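PDB 5TA0: glycoside Hydrolase from Bacteroides uniformis, which probably hydrolyses glycosidic bonds of the seaweed polysaccharide agarose, and binds an agarose oligosaccharide in a cleft of its catalytic barrel. Local coordinates for residues I49-T54 with A371-E376; H281-P286 with Q325-T330; R390-E395 with Y405-L410. All blocks are in the same frame, centred on the assembly; numbering follows the deposited sequence.

Contact 1 (I49-T54 with A371-E376); sequences INFHAT and AMLKSE. With AAL (3,6-anhydro-alpha-L-galactopyranose), chain C.
The Phe51 ring meets Leu373 with its edge, and CA of Leu373 lies in the ring plane, 4.0 Å from Phe51 CE1. The carbonyl oxygen of Ala371 also sits near that plane, at the CB and CD1 side. One face carries the methyl of Ala53, 3.4 Å above the plane and shifted toward the rim. Ala53 CB in turn touches Leu373 CB, so the three side chains form one apolar cluster. The His52 ring is approached obliquely by the methyl of Met372, with Met372 CE 4.0 Å from His52 ND1. These two side chains run side by side toward the anhydrogalactose. With chi1 of His52 at -168°, CG points away from the residue's own N, and the ring swings to the sugar, bringing His52 CE1 within 3.4 Å of its C6. Met372 SD reaches the same carbon at 3.9 Å. In the backbone, His52 N donates to Ala371 O at 2.9 Å. The His52 carbonyl takes a CA-H contact from Met372, and a water bridges that oxygen to Leu373 N. His52 centres an inverse gamma turn, and its NE2 is hydrogen-bonded to Arg83. A leucine here would probably leave Arg83 without this acceptor and the sugar without its imidazole neighbour. The two segments meet where the eight-stranded parallel barrel closes. Ile49 and Phe51 are backbone-bonded to Tyr80 of strand 80-84, Asn50 packs on strand 364-369, and Phe51 leans on Tyr414 of helix 411-416.

Contact 2 (H281-P286 with Q325-T330); sequences HLYDFP and QYSAQT. With GAL (beta-D-galactopyranose), chain B; AAL (3,6-anhydro-alpha-L-galactopyranose), chain D; GAL (beta-D-galactopyranose), chain E; SO4 (sulfate ion), chain F.
Gln329 and Phe285 lie side by side, pointing the same way, with amide and ring planes 87° apart. Gln329 CB starts beside the ring, 4.0 Å from Phe285 CE1. CG is set away from the backbone N (chi1 176°) and the chain stays extended, which carries the amide into the glycan cleft. Gln329 CG passes the sulfate at 4.0 Å from its O1. CD comes next to the galactose of chain B, and Gln329 OE1 accepts a hydrogen bond from O4 of that sugar at 2.8 Å. Gln329 NE2 spends both hydrogens: one goes to O3 of the same galactose at 2.9 Å, the other to sulfate O1 at 2.8 Å. The sulfate probably came from the crystallisation liquor. Phe285 CZ also approaches O4, and His331 NE2 is hydrogen-bonded to a galactose as well.

The backbones beneath are neighbouring parallel strands of the catalytic barrel, 277-285 and 321-326, joined by helix 298-315 as a beta-alpha-beta unit. Leu282 N donates to Gln325 O, and Leu282 O accepts from Ser327 N. Two residues on, Asp284 N donates to Ser327 O, and Asp284 O accepts from Gln329 N at 2.9 Å.

At the start of the segments, Gln325 lies against one face of the His281 ring. Its CB is 3.6 Å from the ring centroid of His281, nearly on the normal, and its amide plane is 22° from the ring. Gln325 probably is the engineered glutamine that replaces a glutamate in this form. The imidazole is fixed in rotation at both nitrogens, with ND1 hydrogen-bonded to Glu203 and NE2 to Ser324. Farther along, Pro286 CD packs against the methyl of Ala328 at 3.8 Å.

Contact 3 (R390-E395 with Y405-L410); sequences RMLRRE and YVYSEL
Strands 392-394 and 405-407 pair antiparallel as a two-stranded hairpin, with Arg393 and Val406 as its hydrogen-bonded pair, each N donating to the other's O at 2.9 Å. On the face of that pair, the Arg393 guanidinium lies flat over the valine, with Val406 CG2 3.7 Å from Arg393 CZ. Arg393 NH2 turns back to the carbonyl of Arg394. Arg393 NE binds a water that also donates to Tyr407 O and Glu409 OE2.

Arg394 crosses the Tyr405 ring. Its CG sits 3.6 Å from the ring centroid of Tyr405 as a CH-pi contact. The planes of its guanidinium and the ring are 45° apart. Leu392 CB packs on Tyr405 CD2. Past the strands, Ser408 OG donates to a lone pair of Arg390 O at 2.7 Å. Ser408 OG in turn accepts from Leu410 N, a capping bond ahead of helix 411-416. Met391 SD touches Leu410 CB nearby.

Arg394 also meets Glu376 in a salt bridge, its NH2 is hydrogen-bonded to Gly403 O, and Arg390 meets Glu397. Arg393 and Arg394 thus pack through flat groups and methylenes. Acidic partners probably balance much of the charge of Arg390 and Arg394, while Arg393 NE reaches Glu409 by water.

In the fold
Contacts 1 and 2 are buried and belong to the same parallel barrel. Contact 1 joins its first strand to the loop after its last, and contact 2 pairs two strands that follow each other. Their centres are about 16 Å apart, and both reach the bound glycan: contact 1 with a histidine and a thioether, contact 2 with a glutamine amide and an aromatic ring. Contact 3 is only partly buried and farther from the chain's centre. It is a separate hairpin, rich in arginines, tyrosines and water. It touches contact 1, with a probable backbone bond between Met372 O and Met391 N, but not contact 2.

Contact 1 (I49-T54 with A371-E376)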
loop_
_atom_site.group_PDB
_atom_site.type_symbol
_atom_site.label_atom_id
_atom_site.label_comp_id
_atom_site.label_asym_id
_atom_site.label_seq_id
_atom_site.Cartn_x
_atom_site.Cartn_y
_atom_site.Cartn_z
ATOM N N ILE A 49 7.371 7.375 1.793
ATOM C CA ILE A 49 7.778 8.335 0.738
ATOM C C ILE A 49 8.918 7.709 -0.046
ATOM O O ILE A 49 10.105 7.911 0.215
ATOM C CB ILE A 49 8.154 9.704 1.286
ATOM C CG1 ILE A 49 7.057 10.230 2.225
ATOM C CG2 ILE A 49 8.449 10.654 0.119
ATOM C CD1 ILE A 49 5.670 10.354 1.631
ATOM N N ASN A 50 8.526 6.908 -1.032
ATOM C CA ASN A 50 9.445 6.068 -1.745
ATOM C C ASN A 50 8.920 5.830 -3.161
ATOM O O ASN A 50 7.819 6.297 -3.506
ATOM C CB ASN A 50 9.674 4.767 -0.973
ATOM C CG ASN A 50 8.377 4.028 -0.753
ATOM O OD1 ASN A 50 7.650 3.776 -1.733
ATOM N ND2 ASN A 50 8.043 3.697 0.489
ATOM N N PHE A 51 9.695 5.126 -3.992
ATOM C CA PHE A 51 9.243 4.740 -5.330
ATOM C C PHE A 51 9.961 3.486 -5.794
ATOM O O PHE A 51 10.900 2.993 -5.128
ATOM C CB PHE A 51 9.311 5.895 -6.348
ATOM C CG PHE A 51 10.692 6.288 -6.836
ATOM C CD1 PHE A 51 10.999 6.289 -8.196
ATOM C CD2 PHE A 51 11.662 6.757 -5.959
ATOM C CE1 PHE A 51 12.229 6.748 -8.662
ATOM C CE2 PHE A 51 12.903 7.190 -6.429
ATOM C CZ PHE A 51 13.190 7.174 -7.771
ATOM N N HIS A 52 9.470 2.949 -6.916
ATOM C CA HIS A 52 9.852 1.610 -7.390
ATOM C C HIS A 52 11.089 1.736 -8.259
ATOM O O HIS A 52 11.015 1.653 -9.481
ATOM C CB HIS A 52 8.665 0.999 -8.146
ATOM C CG HIS A 52 8.796 -0.463 -8.445
ATOM N ND1 HIS A 52 9.828 -1.002 -9.185
ATOM C CD2 HIS A 52 8.030 -1.509 -8.065
ATOM C CE1 HIS A 52 9.673 -2.312 -9.271
ATOM N NE2 HIS A 52 8.576 -2.633 -8.623
ATOM N N ALA A 53 12.246 1.907 -7.624
ATOM C CA ALA A 53 13.522 2.174 -8.283
ATOM C C ALA A 53 14.641 1.616 -7.421
ATOM O O ALA A 53 14.404 1.081 -6.350
ATOM C CB ALA A 53 13.699 3.672 -8.517
ATOM N N THR A 54 15.851 1.718 -7.928
ATOM C CA THR A 54 17.037 1.406 -7.147
ATOM C C THR A 54 18.022 2.550 -7.329
ATOM O O THR A 54 17.940 3.324 -8.301
ATOM C CB THR A 54 17.724 0.106 -7.607
ATOM O OG1 THR A 54 18.017 0.213 -9.003
ATOM C CG2 THR A 54 16.840 -1.099 -7.355
ATOM N N ALA A 371 5.597 3.865 -9.258
ATOM C CA ALA A 371 6.213 4.862 -10.112
ATOM C C ALA A 371 7.655 4.424 -10.268
ATOM O O ALA A 371 8.354 4.241 -9.250
ATOM C CB ALA A 371 6.150 6.221 -9.459
ATOM N N MET A 372 8.088 4.195 -11.505
ATOM C CA MET A 372 9.475 3.805 -11.804
ATOM C C MET A 372 10.240 5.045 -12.226
ATOM O O MET A 372 9.626 6.062 -12.573
ATOM C CB MET A 372 9.473 2.736 -12.872
ATOM C CG MET A 372 8.777 1.459 -12.395
ATOM S SD MET A 372 8.994 0.019 -13.466
ATOM C CE MET A 372 10.670 -0.416 -13.007
ATOM N N LEU A 373 11.563 5.006 -12.225
ATOM C CA LEU A 373 12.319 6.198 -12.590
ATOM C C LEU A 373 12.135 6.564 -14.055
ATOM O O LEU A 373 11.797 7.705 -14.365
ATOM C CB LEU A 373 13.814 5.996 -12.291
ATOM C CG LEU A 373 14.710 7.207 -12.609
ATOM C CD1 LEU A 373 14.413 8.333 -11.666
ATOM C CD2 LEU A 373 16.185 6.821 -12.518
ATOM N N LYS A 374 12.357 5.600 -14.933
ATOM C CA LYS A 374 12.466 5.877 -16.369
ATOM C C LYS A 374 11.966 4.745 -17.247
ATOM O O LYS A 374 11.266 4.976 -18.237
ATOM C CB LYS A 374 13.932 6.200 -16.721
ATOM C CG LYS A 374 14.150 6.557 -18.195
ATOM C CD LYS A 374 15.572 6.950 -18.569
ATOM C CE LYS A 374 16.020 8.222 -17.890
ATOM N NZ LYS A 374 17.415 8.603 -18.263
ATOM N N SER A 375 12.366 3.521 -16.941
ATOM C CA SER A 375 11.886 2.334 -17.653
ATOM C C SER A 375 11.894 2.505 -19.177
ATOM O O SER A 375 10.891 2.262 -19.838
ATOM C CB SER A 375 10.493 1.965 -17.151
ATOM O OG SER A 375 10.599 1.682 -15.761
ATOM N N GLU A 376 13.048 2.908 -19.708
ATOM C CA GLU A 376 13.293 3.000 -21.153
ATOM C C GLU A 376 12.962 1.689 -21.863
ATOM O O GLU A 376 12.398 1.683 -22.955
ATOM C CB GLU A 376 14.764 3.351 -21.395
ATOM C CG GLU A 376 15.098 3.693 -22.832
ATOM C CD GLU A 376 15.106 5.186 -23.085
ATOM O OE1 GLU A 376 14.924 5.591 -24.250
ATOM O OE2 GLU A 376 15.317 5.964 -22.123
HETATM C C1 AAL C . 5.927 -5.002 -12.803
HETATM C C2 AAL C . 6.774 -6.234 -12.421
HETATM C C3 AAL C . 8.261 -5.919 -12.399
HETATM C C4 AAL C . 8.658 -5.258 -13.700
HETATM C C5 AAL C . 8.011 -3.922 -13.515
HETATM C C6 AAL C . 8.360 -3.605 -12.096
HETATM O O2 AAL C . 6.581 -7.299 -13.358
HETATM O O3 AAL C . 8.484 -4.875 -11.444
HETATM O O4 AAL C . 10.091 -5.092 -13.724
HETATM O O5 AAL C . 6.588 -4.029 -13.618
HETATM O O HOH W 1 12.701 2.455 -11.607
#

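Contact 2 (H281-P286 with Q325-T330)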
loop_
_atom_site.group_PDB
_atom_site.type_symbol
_atom_site.label_atom_id
_atom_site.label_comp_id
_atom_site.label_asym_id
_atom_site.label_seq_id
_atom_site.Cartn_x
_atom_site.Cartn_y
_atom_site.Cartn_z
ATOM N N HIS A 281 -1.031 -5.975 -4.080
ATOM C CA HIS A 281 -1.087 -4.765 -4.882
ATOM C C HIS A 281 -2.473 -4.180 -4.845
ATOM O O HIS A 281 -3.441 -4.904 -4.806
ATOM C CB HIS A 281 -0.661 -5.087 -6.313
ATOM C CG HIS A 281 0.768 -5.518 -6.400
ATOM N ND1 HIS A 281 1.323 -6.056 -7.539
ATOM C CD2 HIS A 281 1.761 -5.481 -5.478
ATOM C CE1 HIS A 281 2.601 -6.326 -7.323
ATOM N NE2 HIS A 281 2.892 -5.965 -6.089
ATOM N N LEU A 282 -2.570 -2.852 -4.834
ATOM C CA LEU A 282 -3.879 -2.163 -4.730
ATOM C C LEU A 282 -3.979 -1.065 -5.775
ATOM O O LEU A 282 -3.326 -0.017 -5.656
ATOM C CB LEU A 282 -4.068 -1.588 -3.322
ATOM C CG LEU A 282 -4.276 -2.623 -2.228
ATOM C CD1 LEU A 282 -4.158 -1.959 -0.874
ATOM C CD2 LEU A 282 -5.609 -3.344 -2.379
ATOM N N TYR A 283 -4.833 -1.287 -6.767
ATOM C CA TYR A 283 -5.029 -0.313 -7.820
ATOM C C TYR A 283 -6.483 0.112 -7.946
ATOM O O TYR A 283 -7.399 -0.715 -8.054
ATOM C CB TYR A 283 -4.561 -0.883 -9.129
ATOM C CG TYR A 283 -3.070 -0.921 -9.302
ATOM C CD1 TYR A 283 -2.353 0.227 -9.528
ATOM C CD2 TYR A 283 -2.394 -2.112 -9.302
ATOM C CE1 TYR A 283 -0.993 0.189 -9.739
ATOM C CE2 TYR A 283 -1.037 -2.164 -9.523
ATOM C CZ TYR A 283 -0.333 -1.007 -9.736
ATOM O OH TYR A 283 1.030 -1.072 -9.989
ATOM N N ASP A 284 -6.675 1.423 -7.953
ATOM C CA ASP A 284 -7.949 2.027 -8.351
ATOM C C ASP A 284 -8.086 1.890 -9.862
ATOM O O ASP A 284 -7.097 1.902 -10.592
ATOM C CB ASP A 284 -7.940 3.529 -8.035
ATOM C CG ASP A 284 -8.185 3.852 -6.556
ATOM O OD1 ASP A 284 -8.817 3.048 -5.835
ATOM O OD2 ASP A 284 -7.779 4.958 -6.149
ATOM N N PHE A 285 -9.330 1.787 -10.300
ATOM C CA PHE A 285 -9.668 1.818 -11.740
ATOM C C PHE A 285 -10.490 3.080 -12.057
ATOM O O PHE A 285 -11.728 3.030 -12.129
ATOM C CB PHE A 285 -10.460 0.578 -12.189
ATOM C CG PHE A 285 -9.711 -0.738 -12.208
ATOM C CD1 PHE A 285 -8.353 -0.869 -11.998
ATOM C CD2 PHE A 285 -10.428 -1.890 -12.506
ATOM C CE1 PHE A 285 -7.739 -2.117 -12.082
ATOM C CE2 PHE A 285 -9.835 -3.136 -12.572
ATOM C CZ PHE A 285 -8.481 -3.242 -12.371
ATOM N N PRO A 286 -9.831 4.225 -12.266
ATOM C CA PRO A 286 -10.586 5.458 -12.579
ATOM C C PRO A 286 -11.209 5.505 -13.961
ATOM O O PRO A 286 -12.068 6.358 -14.184
ATOM C CB PRO A 286 -9.534 6.552 -12.441
ATOM C CG PRO A 286 -8.240 5.840 -12.735
ATOM C CD PRO A 286 -8.390 4.500 -12.111
ATOM N N GLN A 325 3.065 -2.483 -4.787
ATOM C CA GLN A 325 2.633 -1.609 -5.902
ATOM C C GLN A 325 1.251 -1.074 -5.584
ATOM O O GLN A 325 0.360 -1.869 -5.281
ATOM C CB GLN A 325 2.519 -2.356 -7.229
ATOM C CG GLN A 325 3.830 -2.877 -7.816
ATOM C CD GLN A 325 3.632 -3.683 -9.091
ATOM O OE1 GLN A 325 2.623 -3.510 -9.837
ATOM N NE2 GLN A 325 4.579 -4.542 -9.377
ATOM N N TYR A 326 1.062 0.233 -5.684
ATOM C CA TYR A 326 -0.278 0.807 -5.563
ATOM C C TYR A 326 -0.371 2.107 -6.323
ATOM O O TYR A 326 0.636 2.744 -6.598
ATOM C CB TYR A 326 -0.676 1.014 -4.109
ATOM C CG TYR A 326 -0.043 2.162 -3.349
ATOM C CD1 TYR A 326 -0.679 3.398 -3.268
ATOM C CD2 TYR A 326 1.142 1.993 -2.626
ATOM C CE1 TYR A 326 -0.157 4.442 -2.531
ATOM C CE2 TYR A 326 1.695 3.053 -1.892
ATOM C CZ TYR A 326 1.022 4.249 -1.817
ATOM O OH TYR A 326 1.485 5.313 -1.061
ATOM N N SER A 327 -1.618 2.453 -6.615
ATOM C CA SER A 327 -2.125 3.772 -7.084
ATOM C C SER A 327 -3.296 3.499 -8.024
ATOM O O SER A 327 -4.304 3.005 -7.540
ATOM C CB SER A 327 -1.082 4.777 -7.601
ATOM O OG SER A 327 -0.499 4.329 -8.795
ATOM N N ALA A 328 -3.185 3.879 -9.296
ATOM C CA ALA A 328 -4.270 3.645 -10.269
ATOM C C ALA A 328 -3.728 2.878 -11.466
ATOM O O ALA A 328 -2.553 3.019 -11.848
ATOM C CB ALA A 328 -4.859 4.963 -10.738
ATOM N N GLN A 329 -4.589 2.059 -12.051
ATOM C CA GLN A 329 -4.368 1.533 -13.385
ATOM C C GLN A 329 -5.305 2.323 -14.284
ATOM O O GLN A 329 -6.494 2.380 -13.998
ATOM C CB GLN A 329 -4.669 0.040 -13.429
ATOM C CG GLN A 329 -4.534 -0.525 -14.825
ATOM C CD GLN A 329 -4.474 -2.023 -14.905
ATOM O OE1 GLN A 329 -4.698 -2.740 -13.920
ATOM N NE2 GLN A 329 -4.194 -2.515 -16.137
ATOM N N THR A 330 -4.774 2.879 -15.360
ATOM C CA THR A 330 -5.512 3.852 -16.177
ATOM C C THR A 330 -5.868 3.264 -17.562
ATOM O O THR A 330 -5.383 3.722 -18.573
ATOM C CB THR A 330 -4.727 5.173 -16.316
ATOM O OG1 THR A 330 -3.451 4.935 -16.905
ATOM C CG2 THR A 330 -4.529 5.860 -14.951
HETATM C C1 GAL B . -7.903 -5.695 -18.122
HETATM C C2 GAL B . -6.465 -5.224 -18.088
HETATM C C3 GAL B . -5.670 -5.934 -16.997
HETATM C C4 GAL B . -6.411 -5.878 -15.668
HETATM C C5 GAL B . -7.827 -6.407 -15.851
HETATM C C6 GAL B . -8.591 -6.439 -14.542
HETATM O O1 GAL B . -8.691 -4.943 -19.064
HETATM O O2 GAL B . -5.816 -5.485 -19.331
HETATM O O3 GAL B . -4.394 -5.288 -16.959
HETATM O O4 GAL B . -6.479 -4.531 -15.176
HETATM O O5 GAL B . -8.483 -5.568 -16.814
HETATM O O6 GAL B . -9.899 -6.975 -14.753
HETATM C C1 AAL D . -3.345 -6.053 -16.360
HETATM C C2 AAL D . -2.071 -5.782 -17.159
HETATM C C3 AAL D . -0.893 -6.232 -16.333
HETATM C C4 AAL D . -0.828 -5.486 -15.030
HETATM C C5 AAL D . -1.978 -6.152 -14.329
HETATM C C6 AAL D . -1.702 -7.610 -14.607
HETATM O O2 AAL D . -1.941 -4.386 -17.461
HETATM O O3 AAL D . -1.112 -7.597 -15.926
HETATM O O4 AAL D . 0.370 -5.833 -14.374
HETATM O O5 AAL D . -3.176 -5.712 -14.972
HETATM C C1 GAL E . 1.229 -4.714 -14.143
HETATM C C2 GAL E . 2.453 -5.344 -13.497
HETATM C C3 GAL E . 3.701 -4.481 -13.549
HETATM C C4 GAL E . 3.802 -3.646 -14.821
HETATM C C5 GAL E . 2.502 -2.984 -15.188
HETATM C C6 GAL E . 2.532 -2.156 -16.487
HETATM O O2 GAL E . 2.184 -5.606 -12.127
HETATM O O3 GAL E . 4.766 -5.444 -13.507
HETATM O O4 GAL E . 4.215 -4.520 -15.887
HETATM O O5 GAL E . 1.562 -4.043 -15.362
HETATM O O6 GAL E . 3.433 -1.035 -16.427
HETATM S S SO4 F . -3.921 -2.184 -19.882
HETATM O O1 SO4 F . -3.764 -1.329 -18.683
HETATM O O2 SO4 F . -3.855 -3.621 -19.493
HETATM O O3 SO4 F . -2.817 -1.891 -20.827
HETATM O O4 SO4 F . -5.238 -1.882 -20.497
#

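Contact 3 (R390-E395 with Y405-L410)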
loop_
_atom_site.group_PDB
_atom_site.type_symbol
_atom_site.label_atom_id
_atom_site.label_comp_id
_atom_site.label_asym_id
_atom_site.label_seq_id
_atom_site.Cartn_x
_atom_site.Cartn_y
_atom_site.Cartn_z
ATOM N N ARG A 390 6.055 6.640 -14.908
ATOM C CA ARG A 390 7.435 7.126 -14.867
ATOM C C ARG A 390 7.582 8.446 -14.141
ATOM O O ARG A 390 6.792 9.350 -14.341
ATOM C CB ARG A 390 7.992 7.326 -16.287
ATOM C CG ARG A 390 8.172 6.062 -17.098
ATOM C CD ARG A 390 8.553 6.398 -18.514
ATOM N NE ARG A 390 7.444 7.104 -19.157
ATOM C CZ ARG A 390 7.557 8.009 -20.132
ATOM N NH1 ARG A 390 8.722 8.307 -20.679
ATOM N NH2 ARG A 390 6.452 8.632 -20.526
ATOM N N MET A 391 8.640 8.565 -13.338
ATOM C CA MET A 391 9.059 9.829 -12.750
ATOM C C MET A 391 9.657 10.807 -13.755
ATOM O O MET A 391 9.668 12.010 -13.494
ATOM C CB MET A 391 10.102 9.596 -11.651
ATOM C CG MET A 391 9.592 8.802 -10.475
ATOM S SD MET A 391 8.129 9.519 -9.688
ATOM C CE MET A 391 8.633 11.187 -9.370
ATOM N N LEU A 392 10.160 10.292 -14.874
ATOM C CA LEU A 392 10.830 11.094 -15.908
ATOM C C LEU A 392 10.166 10.810 -17.235
ATOM O O LEU A 392 9.856 9.656 -17.549
ATOM C CB LEU A 392 12.292 10.699 -16.053
ATOM C CG LEU A 392 13.211 10.857 -14.857
ATOM C CD1 LEU A 392 14.553 10.205 -15.177
ATOM C CD2 LEU A 392 13.349 12.305 -14.464
ATOM N N ARG A 393 10.047 11.858 -18.054
ATOM C CA ARG A 393 9.563 11.723 -19.423
ATOM C C ARG A 393 10.414 12.620 -20.323
ATOM O O ARG A 393 10.985 13.599 -19.857
ATOM C CB ARG A 393 8.074 12.030 -19.491
ATOM C CG ARG A 393 7.626 13.365 -18.928
ATOM C CD ARG A 393 7.516 14.404 -20.025
ATOM N NE ARG A 393 7.192 15.743 -19.523
ATOM C CZ ARG A 393 7.308 16.865 -20.230
ATOM N NH1 ARG A 393 6.967 18.023 -19.674
ATOM N NH2 ARG A 393 7.766 16.842 -21.480
ATOM N N ARG A 394 10.515 12.278 -21.594
ATOM C CA ARG A 394 11.355 13.065 -22.502
ATOM C C ARG A 394 10.678 14.397 -22.799
ATOM O O ARG A 394 9.443 14.500 -22.815
ATOM C CB ARG A 394 11.648 12.280 -23.758
ATOM C CG ARG A 394 12.583 11.107 -23.499
ATOM C CD ARG A 394 12.993 10.411 -24.788
ATOM N NE ARG A 394 14.005 9.351 -24.650
ATOM C CZ ARG A 394 15.325 9.492 -24.775
ATOM N NH1 ARG A 394 16.115 8.431 -24.642
ATOM N NH2 ARG A 394 15.892 10.663 -25.010
ATOM N N GLU A 395 11.492 15.428 -23.000
ATOM C CA GLU A 395 10.961 16.787 -23.103
ATOM C C GLU A 395 9.963 16.970 -24.241
ATOM O O GLU A 395 9.069 17.789 -24.116
ATOM C CB GLU A 395 12.060 17.847 -23.161
ATOM C CG GLU A 395 13.007 17.778 -24.335
ATOM C CD GLU A 395 14.246 18.661 -24.159
ATOM O OE1 GLU A 395 15.352 18.232 -24.585
ATOM O OE2 GLU A 395 14.124 19.769 -23.568
ATOM N N TYR A 405 15.403 13.908 -20.715
ATOM C CA TYR A 405 14.386 13.636 -19.713
ATOM C C TYR A 405 14.246 14.760 -18.690
ATOM O O TYR A 405 15.236 15.320 -18.207
ATOM C CB TYR A 405 14.724 12.333 -18.980
ATOM C CG TYR A 405 14.384 11.083 -19.734
ATOM C CD1 TYR A 405 15.304 10.438 -20.541
ATOM C CD2 TYR A 405 13.122 10.522 -19.616
ATOM C CE1 TYR A 405 14.983 9.264 -21.203
ATOM C CE2 TYR A 405 12.790 9.353 -20.266
ATOM C CZ TYR A 405 13.722 8.711 -21.047
ATOM O OH TYR A 405 13.402 7.555 -21.676
ATOM N N VAL A 406 13.003 15.039 -18.341
ATOM C CA VAL A 406 12.616 15.988 -17.311
ATOM C C VAL A 406 11.581 15.286 -16.406
ATOM O O VAL A 406 11.048 14.245 -16.762
ATOM C CB VAL A 406 11.988 17.251 -17.920
ATOM C CG1 VAL A 406 13.011 17.966 -18.795
ATOM C CG2 VAL A 406 10.712 16.957 -18.721
ATOM N N TYR A 407 11.264 15.869 -15.260
ATOM C CA TYR A 407 10.256 15.247 -14.386
ATOM C C TYR A 407 8.907 15.190 -15.070
ATOM O O TYR A 407 8.488 16.142 -15.746
ATOM C CB TYR A 407 10.099 15.997 -13.076
ATOM C CG TYR A 407 11.249 15.830 -12.108
ATOM C CD1 TYR A 407 11.669 14.563 -11.699
ATOM C CD2 TYR A 407 11.877 16.934 -11.554
ATOM C CE1 TYR A 407 12.704 14.409 -10.795
ATOM C CE2 TYR A 407 12.925 16.789 -10.651
ATOM C CZ TYR A 407 13.334 15.521 -10.267
ATOM O OH TYR A 407 14.373 15.342 -9.364
ATOM N N SER A 408 8.221 14.059 -14.912
ATOM C CA SER A 408 6.803 13.960 -15.186
ATOM C C SER A 408 6.037 14.709 -14.102
ATOM O O SER A 408 6.645 15.265 -13.173
ATOM C CB SER A 408 6.363 12.511 -15.221
ATOM O OG SER A 408 6.304 11.990 -13.881
ATOM N N GLU A 409 4.707 14.683 -14.138
ATOM C CA GLU A 409 3.946 15.324 -13.084
ATOM C C GLU A 409 3.959 14.515 -11.787
ATOM O O GLU A 409 3.565 15.042 -10.756
ATOM C CB GLU A 409 2.510 15.618 -13.511
ATOM C CG GLU A 409 2.426 16.533 -14.742
ATOM C CD GLU A 409 3.164 17.827 -14.525
ATOM O OE1 GLU A 409 2.872 18.514 -13.531
ATOM O OE2 GLU A 409 4.121 18.134 -15.280
ATOM N N LEU A 410 4.459 13.278 -11.826
ATOM C CA LEU A 410 4.515 12.495 -10.582
ATOM C C LEU A 410 5.473 13.095 -9.554
ATOM O O LEU A 410 5.334 12.823 -8.350
ATOM C CB LEU A 410 4.865 11.034 -10.887
ATOM C CG LEU A 410 3.918 10.298 -11.849
ATOM C CD1 LEU A 410 4.312 8.844 -12.035
ATOM C CD2 LEU A 410 2.459 10.385 -11.428
HETATM O O HOH W 2 11.021 6.309 -20.673
HETATM O O HOH W 3 6.115 16.900 -17.003
#